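Local structure of arsenite methyltransferase (Chlamydomonas reinhardtii, 5EVJ) at residues S168-N173 / F197-V202. The protein probably transfers methyl groups from S-adenosyl-L-methionine to trivalent arsenic, yielding mono-, di- and trimethylated products. The protein carries 15 engineered substitutions. Numbering follows the deposited sequence.
Sequences SNCVIN and FSDVYV
Ser168 and Asn169, at the end of strand 163-169, run parallel to Phe197 and Ser198 of the neighbouring strand 193-202 in the Rossmann-like sheet of this methyltransferase; the chain then leaves the sheet and bends over Asp199 through 170-173. Two backbone bonds join the segments: Ser198 N gives to Ser168 O (3.2 Å), and Cys170 N to Ser198 O (2.9 Å). Beyond them the Asp199 carboxylate receives the amides of the loop. Its OD2 takes two weak, bent bonds, from Ile172 N at 3.0 Å and Asn173 N at 3.1 Å, while OD1 accepts Val200 N on its anti side. A carboxylate oxygen can accept several N-H groups, and an alanine here would probably leave both loop amides without their mate. A water bridges Ser168 OG, Val171 N and Ser198 O. Among apolar contacts, Ile172 is long enough for CD1 to reach the Phe197 ring, and Cys170, disulfide-bonded to Cys74, rests SG on Val200 CG2 (3.9 Å). The amide of Asn169 lets ND2 donate to Asp97 and Gly75. Asn173 CG, anti to the carbonyl carbon (chi1 -66°), brings its amide within 14° of parallel to the Asp199 carboxylate; OD1 sits 2.8 Å from Val200 O, acceptor facing acceptor, leaving the amide's N/O assignment doubtful.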
ATOM      1  N   SER A 168       4.334  -2.397   1.686  1.00 23.87           N
ATOM      2  CA  SER A 168       4.511  -3.648   2.382  1.00 25.85           C
ATOM      3  C   SER A 168       3.936  -4.754   1.559  1.00 28.93           C
ATOM      4  O   SER A 168       2.987  -4.560   0.819  1.00 24.72           O
ATOM      5  CB  SER A 168       3.779  -3.644   3.720  1.00 28.74           C
ATOM      6  OG  SER A 168       4.335  -4.624   4.578  1.00 32.92           O
ATOM      7  N   ASN A 169       4.475  -5.959   1.722  1.00 33.13           N
ATOM      8  CA  ASN A 169       3.989  -7.054   0.904  1.00 34.71           C
ATOM      9  C   ASN A 169       3.868  -8.323   1.737  1.00 36.73           C
ATOM     10  O   ASN A 169       4.871  -9.029   1.955  1.00 37.85           O
ATOM     11  CB  ASN A 169       4.902  -7.204  -0.300  1.00 32.14           C
ATOM     12  CG  ASN A 169       4.319  -8.104  -1.367  1.00 38.76           C
ATOM     13  OD1 ASN A 169       3.407  -8.884  -1.094  1.00 48.27           O
ATOM     14  ND2 ASN A 169       4.877  -8.044  -2.585  1.00 32.73           N
ATOM     15  N   CYS A 170       2.668  -8.565   2.284  1.00 36.48           N
ATOM     16  CA  CYS A 170       2.342  -9.825   2.965  1.00 32.82           C
ATOM     17  C   CYS A 170       3.228 -10.128   4.103  1.00 34.30           C
ATOM     18  O   CYS A 170       3.704 -11.259   4.176  1.00 38.68           O
ATOM     19  CB  CYS A 170       2.509 -11.012   2.007  1.00 41.97           C
ATOM     20  SG  CYS A 170       1.011 -11.943   1.613  1.00 59.07           S
ATOM     21  N   VAL A 171       3.499  -9.150   4.963  1.00 34.51           N
ATOM     22  CA  VAL A 171       4.261  -9.380   6.179  1.00 37.04           C
ATOM     23  C   VAL A 171       3.517  -8.830   7.401  1.00 41.41           C
ATOM     24  O   VAL A 171       3.912  -9.067   8.542  1.00 43.13           O
ATOM     25  CB  VAL A 171       5.683  -8.711   6.196  1.00 42.26           C
ATOM     26  CG1 VAL A 171       6.708  -9.332   5.212  1.00 33.72           C
ATOM     27  CG2 VAL A 171       5.597  -7.191   6.083  1.00 35.57           C
ATOM     28  N   ILE A 172       2.431  -8.115   7.203  1.00 40.19           N
ATOM     29  CA  ILE A 172       1.802  -7.527   8.362  1.00 41.05           C
ATOM     30  C   ILE A 172       0.973  -8.528   9.183  1.00 44.05           C
ATOM     31  O   ILE A 172       0.809  -8.356  10.391  1.00 40.10           O
ATOM     32  CB  ILE A 172       1.082  -6.210   8.012  1.00 42.69           C
ATOM     33  CG1 ILE A 172       2.078  -5.312   7.267  1.00 43.16           C
ATOM     34  CG2 ILE A 172       0.500  -5.543   9.258  1.00 39.16           C
ATOM     35  CD1 ILE A 172       1.663  -3.876   7.047  1.00 42.51           C
ATOM     36  N   ASN A 173       0.497  -9.591   8.549  1.00 45.99           N
ATOM     37  CA  ASN A 173      -0.221 -10.631   9.300  1.00 49.15           C
ATOM     38  C   ASN A 173       0.667 -11.335  10.281  1.00 49.44           C
ATOM     39  O   ASN A 173       0.180 -12.048  11.152  1.00 54.45           O
ATOM     40  CB  ASN A 173      -0.867 -11.689   8.388  1.00 49.23           C
ATOM     41  CG  ASN A 173      -2.005 -11.126   7.506  1.00 56.03           C
ATOM     42  OD1 ASN A 173      -2.560 -11.862   6.689  1.00 54.43           O
ATOM     43  ND2 ASN A 173      -2.345  -9.824   7.657  1.00 51.75           N
ATOM     44  N   PHE A 197      -0.302  -1.131   0.376  1.00 22.71           N
ATOM     45  CA  PHE A 197       0.267  -2.440   0.734  1.00 24.74           C
ATOM     46  C   PHE A 197      -0.690  -3.600   0.435  1.00 26.18           C
ATOM     47  O   PHE A 197      -1.914  -3.400   0.328  1.00 26.69           O
ATOM     48  CB  PHE A 197       0.666  -2.397   2.209  1.00 23.64           C
ATOM     49  CG  PHE A 197      -0.450  -2.584   3.160  1.00 20.85           C
ATOM     50  CD1 PHE A 197      -1.406  -1.602   3.359  1.00 21.11           C
ATOM     51  CD2 PHE A 197      -0.503  -3.752   3.920  1.00 21.31           C
ATOM     52  CE1 PHE A 197      -2.444  -1.768   4.300  1.00 18.54           C
ATOM     53  CE2 PHE A 197      -1.477  -3.945   4.858  1.00 18.57           C
ATOM     54  CZ  PHE A 197      -2.476  -2.958   5.034  1.00 22.84           C
ATOM     55  N   SER A 198      -0.135  -4.780   0.230  1.00 25.99           N
ATOM     56  CA  SER A 198      -0.938  -5.939  -0.054  1.00 30.45           C
ATOM     57  C   SER A 198      -0.752  -6.937   1.064  1.00 30.88           C
ATOM     58  O   SER A 198       0.318  -7.013   1.689  1.00 32.01           O
ATOM     59  CB  SER A 198      -0.572  -6.558  -1.422  1.00 34.42           C
ATOM     60  OG  SER A 198       0.811  -6.901  -1.435  1.00 41.58           O
ATOM     61  N   ASP A 199      -1.815  -7.659   1.362  1.00 26.66           N
ATOM     62  CA  ASP A 199      -1.727  -8.656   2.398  1.00 28.50           C
ATOM     63  C   ASP A 199      -2.900  -9.602   2.225  1.00 26.32           C
ATOM     64  O   ASP A 199      -3.752  -9.440   1.318  1.00 25.72           O
ATOM     65  CB  ASP A 199      -1.677  -8.013   3.799  1.00 30.83           C
ATOM     66  CG  ASP A 199      -0.845  -8.853   4.818  1.00 34.37           C
ATOM     67  OD1 ASP A 199      -0.796 -10.082   4.663  1.00 32.04           O
ATOM     68  OD2 ASP A 199      -0.230  -8.307   5.783  1.00 36.87           O
ATOM     69  N   VAL A 200      -2.950 -10.610   3.064  1.00 27.05           N
ATOM     70  CA  VAL A 200      -4.027 -11.587   2.934  1.00 32.61           C
ATOM     71  C   VAL A 200      -5.101 -11.362   3.999  1.00 29.44           C
ATOM     72  O   VAL A 200      -4.806 -11.152   5.162  1.00 25.27           O
ATOM     73  CB  VAL A 200      -3.471 -13.006   2.991  1.00 38.31           C
ATOM     74  CG1 VAL A 200      -4.624 -14.000   3.039  1.00 42.06           C
ATOM     75  CG2 VAL A 200      -2.616 -13.263   1.761  1.00 34.42           C
ATOM     76  N   TYR A 201      -6.351 -11.369   3.585  1.00 31.24           N
ATOM     77  CA  TYR A 201      -7.488 -11.190   4.525  1.00 31.44           C
ATOM     78  C   TYR A 201      -8.502 -12.310   4.355  1.00 30.65           C
ATOM     79  O   TYR A 201      -8.446 -13.070   3.343  1.00 31.22           O
ATOM     80  CB  TYR A 201      -8.175  -9.824   4.259  1.00 27.34           C
ATOM     81  CG  TYR A 201      -7.183  -8.701   4.441  1.00 27.29           C
ATOM     82  CD1 TYR A 201      -6.381  -8.279   3.368  1.00 26.10           C
ATOM     83  CD2 TYR A 201      -6.985  -8.093   5.696  1.00 26.39           C
ATOM     84  CE1 TYR A 201      -5.413  -7.301   3.536  1.00 22.31           C
ATOM     85  CE2 TYR A 201      -5.992  -7.103   5.869  1.00 24.80           C
ATOM     86  CZ  TYR A 201      -5.226  -6.734   4.758  1.00 24.61           C
ATOM     87  OH  TYR A 201      -4.292  -5.744   4.856  1.00 26.29           O
ATOM     88  N   VAL A 202      -9.483 -12.348   5.275  1.00 28.54           N
ATOM     89  CA  VAL A 202     -10.605 -13.293   5.211  1.00 28.34           C
ATOM     90  C   VAL A 202     -11.966 -12.588   5.158  1.00 29.30           C
ATOM     91  O   VAL A 202     -12.097 -11.460   5.630  1.00 31.22           O
ATOM     92  CB  VAL A 202     -10.605 -14.202   6.456  1.00 32.90           C
ATOM     93  CG1 VAL A 202     -11.479 -15.464   6.248  1.00 32.82           C
ATOM     94  CG2 VAL A 202      -9.180 -14.572   6.814  1.00 30.53           C
TER
HETATM   95  O   HOH W   1       1.933  -6.481   4.145  1.00 35.62           O
HETATM   96  O   HOH W   2      -5.099  -9.659   7.718  1.00 32.09           O